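PDB 5M45: acetone carboxylase alpha subunit from Xanthobacter autotrophicus Py2, which is a manganese-binding subunit of the hydantoinase B/oxoprolinase family that works in a six-chain assembly with chains of another protein. Local coordinates for residues 319-324 and 725-730; 323-328 and 377-382; 490-493 and 498-501; 81-86 and 454-459. One frame throughout, in Å; residues are numbered along the deposited sequence.

Interaction 1. Residues 319-324 and 725-730; sequences PCEMTI and GPRFEK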
loop_
_atom_site.group_PDB
_atom_site.type_symbol
_atom_site.label_atom_id
_atom_site.label_comp_id
_atom_site.label_asym_id
_atom_site.label_seq_id
_atom_site.Cartn_x
_atom_site.Cartn_y
_atom_site.Cartn_z
ATOM N N PRO A 319 1.665 28.874 -16.707
ATOM C CA PRO A 319 1.780 29.689 -17.897
ATOM C C PRO A 319 2.260 28.820 -19.089
ATOM O O PRO A 319 3.009 27.879 -18.882
ATOM C CB PRO A 319 2.868 30.706 -17.515
ATOM C CG PRO A 319 3.769 29.945 -16.616
ATOM C CD PRO A 319 2.865 28.998 -15.849
ATOM N N CYS A 320 1.829 29.159 -20.307
ATOM C CA CYS A 320 2.224 28.448 -21.510
ATOM C C CYS A 320 2.551 29.431 -22.643
ATOM O O CYS A 320 1.733 30.329 -22.951
ATOM C CB CYS A 320 1.112 27.511 -21.991
ATOM S SG CYS A 320 1.585 26.626 -23.524
ATOM N N GLU A 321 3.753 29.271 -23.203
ATOM C CA GLU A 321 4.146 29.915 -24.455
ATOM C C GLU A 321 3.983 28.878 -25.574
ATOM O O GLU A 321 4.704 27.847 -25.613
ATOM C CB GLU A 321 5.595 30.442 -24.394
ATOM C CG GLU A 321 6.023 31.161 -25.669
ATOM C CD GLU A 321 7.430 31.743 -25.623
ATOM O OE1 GLU A 321 7.784 32.357 -26.651
ATOM O OE2 GLU A 321 8.216 31.552 -24.639
ATOM N N MET A 322 3.039 29.145 -26.464
ATOM C CA MET A 322 2.678 28.216 -27.556
ATOM C C MET A 322 3.203 28.818 -28.891
ATOM O O MET A 322 2.853 29.941 -29.215
ATOM C CB MET A 322 1.139 27.998 -27.601
ATOM C CG MET A 322 0.568 27.224 -28.814
ATOM S SD MET A 322 -1.243 27.433 -28.985
ATOM C CE MET A 322 -1.810 26.624 -27.446
ATOM N N THR A 323 4.022 28.075 -29.626
ATOM C CA THR A 323 4.598 28.515 -30.904
ATOM C C THR A 323 4.134 27.591 -32.044
ATOM O O THR A 323 4.382 26.393 -31.979
ATOM C CB THR A 323 6.151 28.509 -30.854
ATOM O OG1 THR A 323 6.583 29.292 -29.757
ATOM C CG2 THR A 323 6.763 29.126 -32.128
ATOM N N ILE A 324 3.445 28.143 -33.054
ATOM C CA ILE A 324 3.077 27.403 -34.268
ATOM C C ILE A 324 4.037 27.889 -35.350
ATOM O O ILE A 324 4.126 29.096 -35.611
ATOM C CB ILE A 324 1.596 27.646 -34.637
ATOM C CG1 ILE A 324 0.681 27.119 -33.516
ATOM C CG2 ILE A 324 1.212 26.953 -35.948
ATOM C CD1 ILE A 324 -0.797 27.372 -33.705
ATOM N N GLY A 725 11.894 28.740 -12.729
ATOM C CA GLY A 725 11.778 29.414 -14.030
ATOM C C GLY A 725 12.476 30.775 -14.086
ATOM O O GLY A 725 11.809 31.811 -14.058
ATOM N N PRO A 726 13.803 30.785 -14.186
ATOM C CA PRO A 726 14.524 32.071 -14.236
ATOM C C PRO A 726 14.117 33.015 -15.378
ATOM O O PRO A 726 14.202 34.222 -15.218
ATOM C CB PRO A 726 16.009 31.683 -14.384
ATOM C CG PRO A 726 16.033 30.179 -14.563
ATOM C CD PRO A 726 14.690 29.607 -14.263
ATOM N N ARG A 727 13.679 32.490 -16.509
ATOM C CA ARG A 727 13.194 33.343 -17.584
ATOM C C ARG A 727 11.896 34.071 -17.183
ATOM O O ARG A 727 11.681 35.219 -17.566
ATOM C CB ARG A 727 13.002 32.494 -18.824
ATOM C CG ARG A 727 12.841 33.244 -20.104
ATOM C CD ARG A 727 13.306 32.334 -21.293
ATOM N NE ARG A 727 12.905 30.898 -21.449
ATOM C CZ ARG A 727 11.683 30.408 -21.761
ATOM N NH1 ARG A 727 10.618 31.211 -21.760
ATOM N NH2 ARG A 727 11.542 29.131 -22.010
ATOM N N PHE A 728 11.045 33.409 -16.398
ATOM C CA PHE A 728 9.829 33.999 -15.866
ATOM C C PHE A 728 10.154 35.100 -14.856
ATOM O O PHE A 728 9.541 36.160 -14.917
ATOM C CB PHE A 728 8.856 32.937 -15.272
ATOM C CG PHE A 728 7.652 33.536 -14.578
ATOM C CD1 PHE A 728 6.683 34.202 -15.281
ATOM C CD2 PHE A 728 7.519 33.427 -13.200
ATOM C CE1 PHE A 728 5.592 34.781 -14.623
ATOM C CE2 PHE A 728 6.416 33.992 -12.539
ATOM C CZ PHE A 728 5.454 34.670 -13.253
ATOM N N GLU A 729 11.119 34.872 -13.967
ATOM C CA GLU A 729 11.517 35.897 -13.003
ATOM C C GLU A 729 12.028 37.156 -13.743
ATOM O O GLU A 729 11.659 38.278 -13.412
ATOM C CB GLU A 729 12.584 35.387 -12.005
ATOM C CG GLU A 729 13.018 36.469 -11.020
ATOM C CD GLU A 729 13.857 36.014 -9.841
ATOM O OE1 GLU A 729 14.120 34.805 -9.662
ATOM O OE2 GLU A 729 14.189 36.911 -9.047
ATOM N N LYS A 730 12.865 36.939 -14.748
ATOM C CA LYS A 730 13.365 38.029 -15.564
ATOM C C LYS A 730 12.236 38.833 -16.272
ATOM O O LYS A 730 12.249 40.071 -16.256
ATOM C CB LYS A 730 14.406 37.490 -16.553
ATOM C CG LYS A 730 14.919 38.527 -17.560
ATOM C CD LYS A 730 15.923 37.845 -18.495
ATOM C CE LYS A 730 16.242 38.649 -19.734
ATOM N NZ LYS A 730 16.767 39.986 -19.338
HETATM O O HOH W 1 8.291 30.589 -22.123
#
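E321, on the last half of strand 313-324, and R727, in the first turn of helix 726-735, reach toward each other across the protein surface. At the start of the strand segment P319 points to the helix but stays 5.3 Å (CG to CD1) from the F728 ring; both residues pack on aromatic side chains of the chain of another protein. C320 turns its side chain to the opposite face of the sheet. E321 swings back to the helix side and carries the contact: CG lies anti to the backbone N (chi1 -178°) and the rest of the chain runs straight out, bringing OE2 within 3.8 Å of R727 NH1. This is a long ion pair without a direct hydrogen bond. The carboxylate and guanidinium planes stand 73° apart, and a water lies between OE2 and NH1, its 2.4 Å distance to NH1 being doubtful. R727, bent at chi3, sends NH2 to its stronger partner, D333 of strand 330-333. M322 and I324 then face the buried side, in the usual strand alternation. The pair joins the first turn of helix 726-735 to the mixed sheet of strands 286-297, 313-324, 330-333 and 378-381.

Interaction 2. Residues 323-328 and 377-382; sequences TIRRDG and GTEFRL
R325 opens a type I beta turn that ends at G328, closed by the G328 N to R325 O bond of 3.1 Å, while E379 sits within the strand 378-381. Their side chains cross at about a right angle and meet end-on, R325 gripping both carboxylate oxygens with its two terminal nitrogens. NH2 gives the straighter bond, 2.9 Å to OE2 at 175°, with the oxygen in the guanidinium plane and approached from its syn side. NH1 reaches OE1 at 3.0 Å with more bend, meeting it from above the carboxylate plane, because the two flat groups are 36° apart. The arginine runs extended from CG to NE, which carries its guanidinium across to the strand. R331 NH1 also pairs with E379 OE2, and R325 NH1 bonds to T329 OG1, so the pair is held from both ends. A water also links the turn to the strand segment, donating to G328 O and to G377 O. The side chain of E379 is about 6 Å from the bound 3,6,9,12,15-pentaoxaheptadecan-1-ol. The ion pair spans strand 330-333, which runs antiparallel to 313-324 and parallel to 378-381, while helices 349-361 and 257-282 cover the buried face of the sheet.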
loop_
_atom_site.group_PDB
_atom_site.type_symbol
_atom_site.label_atom_id
_atom_site.label_comp_id
_atom_site.label_asym_id
_atom_site.label_seq_id
_atom_site.Cartn_x
_atom_site.Cartn_y
_atom_site.Cartn_z
ATOM N N THR A 323 4.022 28.075 -29.626
ATOM C CA THR A 323 4.598 28.515 -30.904
ATOM C C THR A 323 4.134 27.591 -32.044
ATOM O O THR A 323 4.382 26.393 -31.979
ATOM C CB THR A 323 6.151 28.509 -30.854
ATOM O OG1 THR A 323 6.583 29.292 -29.757
ATOM C CG2 THR A 323 6.763 29.126 -32.128
ATOM N N ILE A 324 3.445 28.143 -33.054
ATOM C CA ILE A 324 3.077 27.403 -34.268
ATOM C C ILE A 324 4.037 27.889 -35.350
ATOM O O ILE A 324 4.126 29.096 -35.611
ATOM C CB ILE A 324 1.596 27.646 -34.637
ATOM C CG1 ILE A 324 0.681 27.119 -33.516
ATOM C CG2 ILE A 324 1.212 26.953 -35.948
ATOM C CD1 ILE A 324 -0.797 27.372 -33.705
ATOM N N ARG A 325 4.766 26.948 -35.952
ATOM C CA ARG A 325 5.777 27.232 -36.991
ATOM C C ARG A 325 5.231 27.148 -38.430
ATOM O O ARG A 325 4.240 26.482 -38.687
ATOM C CB ARG A 325 6.972 26.263 -36.866
ATOM C CG ARG A 325 7.636 26.265 -35.497
ATOM C CD ARG A 325 9.117 25.902 -35.578
ATOM N NE ARG A 325 9.713 25.723 -34.253
ATOM C CZ ARG A 325 9.646 24.618 -33.513
ATOM N NH1 ARG A 325 9.043 23.507 -33.942
ATOM N NH2 ARG A 325 10.203 24.631 -32.305
ATOM N N ARG A 326 5.940 27.785 -39.355
ATOM C CA ARG A 326 5.612 27.716 -40.772
ATOM C C ARG A 326 5.539 26.321 -41.356
ATOM O O ARG A 326 4.748 26.079 -42.272
ATOM C CB ARG A 326 6.605 28.535 -41.599
ATOM C CG ARG A 326 6.434 30.025 -41.404
ATOM C CD ARG A 326 7.573 30.773 -42.017
ATOM N NE ARG A 326 7.554 32.184 -41.601
ATOM C CZ ARG A 326 8.176 33.170 -42.233
ATOM N NH1 ARG A 326 8.844 32.919 -43.338
ATOM N NH2 ARG A 326 8.079 34.398 -41.798
ATOM N N ASP A 327 6.340 25.394 -40.818
ATOM C CA ASP A 327 6.347 24.012 -41.332
ATOM C C ASP A 327 5.246 23.125 -40.752
ATOM O O ASP A 327 5.189 21.942 -41.076
ATOM C CB ASP A 327 7.739 23.373 -41.187
ATOM C CG ASP A 327 8.133 23.063 -39.732
ATOM O OD1 ASP A 327 7.414 23.455 -38.779
ATOM O OD2 ASP A 327 9.218 22.422 -39.520
ATOM N N GLY A 328 4.375 23.676 -39.901
ATOM C CA GLY A 328 3.281 22.887 -39.330
ATOM C C GLY A 328 3.622 22.093 -38.065
ATOM O O GLY A 328 2.787 21.327 -37.578
ATOM N N GLY A 377 4.363 14.672 -33.397
ATOM C CA GLY A 377 4.325 15.939 -34.116
ATOM C C GLY A 377 4.228 17.185 -33.250
ATOM O O GLY A 377 4.022 18.265 -33.772
ATOM N N THR A 378 4.380 17.041 -31.932
ATOM C CA THR A 378 4.299 18.154 -30.961
ATOM C C THR A 378 5.567 18.182 -30.075
ATOM O O THR A 378 6.042 17.141 -29.652
ATOM C CB THR A 378 3.051 17.960 -30.059
ATOM O OG1 THR A 378 1.877 17.757 -30.851
ATOM C CG2 THR A 378 2.839 19.152 -29.144
ATOM N N GLU A 379 6.138 19.367 -29.846
ATOM C CA GLU A 379 7.278 19.513 -28.923
ATOM C C GLU A 379 6.780 20.044 -27.560
ATOM O O GLU A 379 5.956 20.968 -27.534
ATOM C CB GLU A 379 8.320 20.472 -29.477
ATOM C CG GLU A 379 9.039 20.016 -30.739
ATOM C CD GLU A 379 9.832 21.147 -31.393
ATOM O OE1 GLU A 379 10.027 21.032 -32.619
ATOM O OE2 GLU A 379 10.146 22.189 -30.756
ATOM N N PHE A 380 7.238 19.440 -26.446
ATOM C CA PHE A 380 6.853 19.876 -25.108
ATOM C C PHE A 380 8.083 20.199 -24.272
ATOM O O PHE A 380 9.065 19.465 -24.308
ATOM C CB PHE A 380 6.039 18.805 -24.356
ATOM C CG PHE A 380 4.793 18.304 -25.069
ATOM C CD1 PHE A 380 3.559 18.938 -24.905
ATOM C CD2 PHE A 380 4.830 17.117 -25.817
ATOM C CE1 PHE A 380 2.402 18.437 -25.497
ATOM C CE2 PHE A 380 3.678 16.604 -26.401
ATOM C CZ PHE A 380 2.469 17.284 -26.251
ATOM N N ARG A 381 8.019 21.310 -23.530
ATOM C CA ARG A 381 9.056 21.654 -22.548
ATOM C C ARG A 381 8.425 21.885 -21.155
ATOM O O ARG A 381 7.664 22.853 -20.960
ATOM C CB ARG A 381 9.905 22.864 -22.991
ATOM C CG ARG A 381 10.911 23.307 -21.931
ATOM C CD ARG A 381 12.068 24.180 -22.448
ATOM N NE ARG A 381 13.029 24.506 -21.375
ATOM C CZ ARG A 381 12.870 25.446 -20.425
ATOM N NH1 ARG A 381 11.799 26.227 -20.380
ATOM N NH2 ARG A 381 13.820 25.621 -19.509
ATOM N N LEU A 382 8.744 20.982 -20.219
ATOM C CA LEU A 382 8.233 20.994 -18.856
ATOM C C LEU A 382 9.416 20.992 -17.890
ATOM O O LEU A 382 10.038 19.942 -17.666
ATOM C CB LEU A 382 7.360 19.759 -18.560
ATOM C CG LEU A 382 6.283 19.237 -19.524
ATOM C CD1 LEU A 382 5.395 18.165 -18.872
ATOM C CD2 LEU A 382 5.455 20.345 -20.054
HETATM O O HOH W 2 3.258 18.745 -36.459
#

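Interaction 3. Residues 490-493 and 498-501; sequences IWEL and VYLG
E492 and Y499 are joined by one straight hydrogen bond between the end of helix 488-494 and strand 497-504: Y499 N donates to E492 OE2 at 3.0 Å and 171°. The oxygen is met on its anti side, somewhat out of the carboxylate plane. Most of the close contacts gather on this atom. OE2 lies 3.4 Å from V498 CA, and it also comes to 3.4 Å from Y499 CD1, at the edge of the ring and in its plane; carboxylate and ring are only 18° apart, so the acid lies nearly flush with the tyrosine's rim. E492 gets there with CG beside the backbone N (chi1 -73°) and the chain extended beyond it. The carbon contacts are looser: W491 CB stands 4.2 Å from Y499 CE1, and V498 CG1 touches E492 OE1 lightly, at 4.1 Å. The Y499 hydroxyl still comes to 3.4 Å from W491 CD1, without a bond between them: W491 NE1 bonds to M485 O, and Y499 OH to E457 OE2. The four touching residues are all buried; beyond the carboxylate lies the chain of another protein, whose basic side chain forms a salt bridge with OE2 while a polar one bonds to OE1. A buried carboxylate so surrounded by donors is probably ionised, tying a short helix-to-strand connection to the subunit interface.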
loop_
_atom_site.group_PDB
_atom_site.type_symbol
_atom_site.label_atom_id
_atom_site.label_comp_id
_atom_site.label_asym_id
_atom_site.label_seq_id
_atom_site.Cartn_x
_atom_site.Cartn_y
_atom_site.Cartn_z
ATOM N N ILE A 490 -29.910 4.348 -10.779
ATOM C CA ILE A 490 -28.674 3.563 -10.816
ATOM C C ILE A 490 -27.679 4.020 -9.709
ATOM O O ILE A 490 -27.124 3.172 -8.989
ATOM C CB ILE A 490 -28.011 3.603 -12.222
ATOM C CG1 ILE A 490 -28.914 2.948 -13.261
ATOM C CG2 ILE A 490 -26.644 2.923 -12.212
ATOM C CD1 ILE A 490 -29.156 1.447 -13.133
ATOM N N TRP A 491 -27.467 5.331 -9.568
ATOM C CA TRP A 491 -26.629 5.852 -8.467
ATOM C C TRP A 491 -27.167 5.417 -7.077
ATOM O O TRP A 491 -26.374 5.075 -6.189
ATOM C CB TRP A 491 -26.451 7.367 -8.517
ATOM C CG TRP A 491 -25.564 7.856 -9.655
ATOM C CD1 TRP A 491 -25.902 8.735 -10.625
ATOM C CD2 TRP A 491 -24.208 7.499 -9.881
ATOM N NE1 TRP A 491 -24.837 8.939 -11.475
ATOM C CE2 TRP A 491 -23.792 8.161 -11.056
ATOM C CE3 TRP A 491 -23.312 6.629 -9.232
ATOM C CZ2 TRP A 491 -22.486 8.045 -11.564
ATOM C CZ3 TRP A 491 -22.033 6.489 -9.737
ATOM C CH2 TRP A 491 -21.623 7.205 -10.908
ATOM N N GLU A 492 -28.494 5.348 -6.939
ATOM C CA GLU A 492 -29.105 4.911 -5.673
ATOM C C GLU A 492 -28.845 3.443 -5.319
ATOM O O GLU A 492 -28.940 3.091 -4.153
ATOM C CB GLU A 492 -30.610 5.272 -5.597
ATOM C CG GLU A 492 -30.831 6.776 -5.373
ATOM C CD GLU A 492 -32.261 7.187 -5.036
ATOM O OE1 GLU A 492 -33.177 6.326 -4.830
ATOM O OE2 GLU A 492 -32.496 8.430 -4.984
ATOM N N LEU A 493 -28.512 2.592 -6.308
ATOM C CA LEU A 493 -28.070 1.222 -6.056
ATOM C C LEU A 493 -26.619 1.123 -5.572
ATOM O O LEU A 493 -26.217 0.094 -5.003
ATOM C CB LEU A 493 -28.156 0.360 -7.319
ATOM C CG LEU A 493 -29.472 0.200 -8.072
ATOM C CD1 LEU A 493 -29.225 -0.757 -9.245
ATOM C CD2 LEU A 493 -30.609 -0.324 -7.186
ATOM N N VAL A 498 -30.229 9.268 -1.048
ATOM C CA VAL A 498 -31.373 9.488 -1.931
ATOM C C VAL A 498 -31.439 10.912 -2.458
ATOM O O VAL A 498 -31.087 11.861 -1.774
ATOM C CB VAL A 498 -32.736 9.134 -1.272
ATOM C CG1 VAL A 498 -32.796 7.633 -0.968
ATOM C CG2 VAL A 498 -32.986 9.928 -0.010
ATOM N N TYR A 499 -31.882 11.038 -3.717
ATOM C CA TYR A 499 -32.077 12.326 -4.367
ATOM C C TYR A 499 -33.298 13.095 -3.863
ATOM O O TYR A 499 -34.414 12.584 -3.876
ATOM C CB TYR A 499 -32.192 12.151 -5.880
ATOM C CG TYR A 499 -30.893 11.851 -6.597
ATOM C CD1 TYR A 499 -30.423 10.552 -6.709
ATOM C CD2 TYR A 499 -30.154 12.873 -7.179
ATOM C CE1 TYR A 499 -29.228 10.270 -7.352
ATOM C CE2 TYR A 499 -28.960 12.626 -7.802
ATOM C CZ TYR A 499 -28.492 11.303 -7.901
ATOM O OH TYR A 499 -27.319 11.019 -8.557
ATOM N N LEU A 500 -33.068 14.313 -3.401
ATOM C CA LEU A 500 -34.132 15.308 -3.180
ATOM C C LEU A 500 -34.170 16.440 -4.239
ATOM O O LEU A 500 -35.035 17.303 -4.187
ATOM C CB LEU A 500 -33.964 15.926 -1.794
ATOM C CG LEU A 500 -34.033 15.013 -0.558
ATOM C CD1 LEU A 500 -33.967 15.852 0.733
ATOM C CD2 LEU A 500 -35.281 14.159 -0.533
ATOM N N GLY A 501 -33.183 16.482 -5.135
ATOM C CA GLY A 501 -33.194 17.421 -6.245
ATOM C C GLY A 501 -32.190 17.071 -7.344
ATOM O O GLY A 501 -31.124 16.486 -7.083
#

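Interaction 4. Residues 81-86 and 454-459; sequences SPIVEQ and NSFECA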
loop_
_atom_site.group_PDB
_atom_site.type_symbol
_atom_site.label_atom_id
_atom_site.label_comp_id
_atom_site.label_asym_id
_atom_site.label_seq_id
_atom_site.Cartn_x
_atom_site.Cartn_y
_atom_site.Cartn_z
ATOM N N SER A 81 -19.902 -1.680 -11.115
ATOM C CA SER A 81 -19.784 -0.234 -10.873
ATOM C C SER A 81 -20.411 0.588 -12.034
ATOM O O SER A 81 -20.013 0.403 -13.197
ATOM C CB SER A 81 -18.301 0.169 -10.754
ATOM O OG SER A 81 -18.161 1.600 -10.716
ATOM N N PRO A 82 -21.356 1.506 -11.719
ATOM C CA PRO A 82 -21.939 2.340 -12.777
ATOM C C PRO A 82 -20.950 3.237 -13.528
ATOM O O PRO A 82 -21.207 3.606 -14.661
ATOM C CB PRO A 82 -22.951 3.215 -12.045
ATOM C CG PRO A 82 -23.243 2.515 -10.754
ATOM C CD PRO A 82 -22.062 1.634 -10.437
ATOM N N ILE A 83 -19.839 3.566 -12.894
ATOM C CA ILE A 83 -18.743 4.347 -13.501
ATOM C C ILE A 83 -18.289 3.692 -14.819
ATOM O O ILE A 83 -18.102 4.382 -15.839
ATOM C CB ILE A 83 -17.578 4.528 -12.516
ATOM C CG1 ILE A 83 -18.007 5.352 -11.276
ATOM C CG2 ILE A 83 -16.370 5.201 -13.185
ATOM C CD1 ILE A 83 -17.003 5.334 -10.130
ATOM N N VAL A 84 -18.152 2.366 -14.787
ATOM C CA VAL A 84 -17.776 1.583 -15.966
ATOM C C VAL A 84 -18.991 1.172 -16.821
ATOM O O VAL A 84 -19.042 1.440 -18.033
ATOM C CB VAL A 84 -16.936 0.360 -15.545
ATOM C CG1 VAL A 84 -16.679 -0.574 -16.745
ATOM C CG2 VAL A 84 -15.612 0.821 -14.914
ATOM N N GLU A 85 -19.971 0.544 -16.180
ATOM C CA GLU A 85 -21.099 -0.061 -16.899
ATOM C C GLU A 85 -22.048 0.935 -17.619
ATOM O O GLU A 85 -22.501 0.658 -18.747
ATOM C CB GLU A 85 -21.891 -0.951 -15.943
ATOM C CG GLU A 85 -22.889 -1.856 -16.655
ATOM C CD GLU A 85 -24.228 -1.205 -17.036
ATOM O OE1 GLU A 85 -24.811 -1.723 -18.034
ATOM O OE2 GLU A 85 -24.690 -0.223 -16.387
ATOM N N GLN A 86 -22.354 2.059 -16.977
ATOM C CA GLN A 86 -23.261 3.057 -17.567
ATOM C C GLN A 86 -22.478 4.256 -18.147
ATOM O O GLN A 86 -22.642 4.591 -19.314
ATOM C CB GLN A 86 -24.311 3.541 -16.562
ATOM C CG GLN A 86 -25.279 4.536 -17.208
ATOM C CD GLN A 86 -26.528 4.861 -16.398
ATOM O OE1 GLN A 86 -26.488 5.321 -15.264
ATOM N NE2 GLN A 86 -27.673 4.649 -17.022
ATOM N N ASN A 454 -18.034 7.610 -5.110
ATOM C CA ASN A 454 -17.337 8.597 -5.919
ATOM C C ASN A 454 -18.213 8.919 -7.132
ATOM O O ASN A 454 -18.120 8.247 -8.157
ATOM C CB ASN A 454 -15.960 8.098 -6.360
ATOM C CG ASN A 454 -15.102 9.217 -6.966
ATOM O OD1 ASN A 454 -14.249 9.781 -6.302
ATOM N ND2 ASN A 454 -15.329 9.528 -8.247
ATOM N N SER A 455 -19.070 9.935 -7.005
ATOM C CA SER A 455 -20.047 10.230 -8.042
ATOM C C SER A 455 -19.389 10.784 -9.304
ATOM O O SER A 455 -18.556 11.748 -9.227
ATOM C CB SER A 455 -21.077 11.268 -7.567
ATOM O OG SER A 455 -21.959 11.577 -8.621
ATOM N N PHE A 456 -19.801 10.234 -10.454
ATOM C CA PHE A 456 -19.395 10.748 -11.779
ATOM C C PHE A 456 -20.465 11.680 -12.421
ATOM O O PHE A 456 -20.495 11.857 -13.644
ATOM C CB PHE A 456 -18.949 9.596 -12.716
ATOM C CG PHE A 456 -17.450 9.341 -12.693
ATOM C CD1 PHE A 456 -16.846 8.749 -11.597
ATOM C CD2 PHE A 456 -16.643 9.675 -13.793
ATOM C CE1 PHE A 456 -15.480 8.525 -11.569
ATOM C CE2 PHE A 456 -15.300 9.469 -13.761
ATOM C CZ PHE A 456 -14.701 8.874 -12.664
ATOM N N GLU A 457 -21.254 12.363 -11.585
ATOM C CA GLU A 457 -22.104 13.462 -12.061
ATOM C C GLU A 457 -21.226 14.543 -12.724
ATOM O O GLU A 457 -21.703 15.157 -13.659
ATOM C CB GLU A 457 -22.983 14.068 -10.931
ATOM C CG GLU A 457 -24.206 13.204 -10.624
ATOM C CD GLU A 457 -25.230 13.840 -9.695
ATOM O OE1 GLU A 457 -24.891 14.652 -8.796
ATOM O OE2 GLU A 457 -26.431 13.496 -9.888
ATOM N N CYS A 458 -19.958 14.720 -12.296
ATOM C CA CYS A 458 -19.077 15.719 -12.899
ATOM C C CYS A 458 -18.312 15.205 -14.146
ATOM O O CYS A 458 -17.278 15.790 -14.548
ATOM C CB CYS A 458 -18.132 16.373 -11.878
ATOM S SG CYS A 458 -17.179 15.175 -10.891
ATOM N N ALA A 459 -18.844 14.145 -14.765
ATOM C CA ALA A 459 -18.664 13.881 -16.173
ATOM C C ALA A 459 -19.476 14.807 -17.067
ATOM O O ALA A 459 -19.234 14.825 -18.292
ATOM C CB ALA A 459 -19.001 12.398 -16.510
#
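I83 meets F456 through both branches of its side chain, and no hydrogen bond crosses between 81-86 and 454-459. The CH-pi part is made by CG2, which lies over one face of the F456 ring, 4.0 Å from the centroid and 17° off the normal, displaced toward the rim. Apolar packing comes from the other branch: CG1 is 3.6 Å from F456 CD1, and the end methyl CD1 rests by the same side of the ring. I83 places CG1 beside its backbone N (chi1 -64°), leaving CG2 anti to that nitrogen, and both branches lie over the same face, near its CD1-CE1 side. The same I83 methyl, CD1, also lies 3.7 Å from N454 O, a van der Waals touch with a backbone carbonyl. Hydrogen bonds shape each partner locally. S81 caps helix 82-85 through a weak bond from I83 N to its OG, and S455 forms an ST turn, its OG accepting from E457 N at 3.1 Å and 162° where the chain leaves strand 450-454 for a short 3-10 segment. The phenyl lies at the metal site: the F456 side chain is about 5 Å from the manganese ion and about 4 Å from an acetate. Edge-to-face aromatic contacts complete its surroundings, one with H175, a manganese ligand, and another with W438. Against the helix 488-494 side, F456 packs on W491, while N454 OD1 accepts from S186 N.

Interactions 1 and 2 lie at the surface, interactions 3 and 4 are buried, and the two pairs stand on opposite sides of the chain's centre. Interactions 1 and 2 share T323 and I324 of strand 313-324 and the same mixed sheet; both pair charges, one long, with a water probably between the two groups, the other a close two-pronged grip, and R727 NH2 comes within 3.3 Å of R381 NH1 where they adjoin. Interactions 3 and 4 touch through a probable hydrogen bond of Y499 OH with E457 OE2 and packing of W491 on F456 and I490 on P82. There the chemistry shifts from a buried acid bonded to a backbone N-H to hydrocarbon over an aromatic face, nearer the manganese ion.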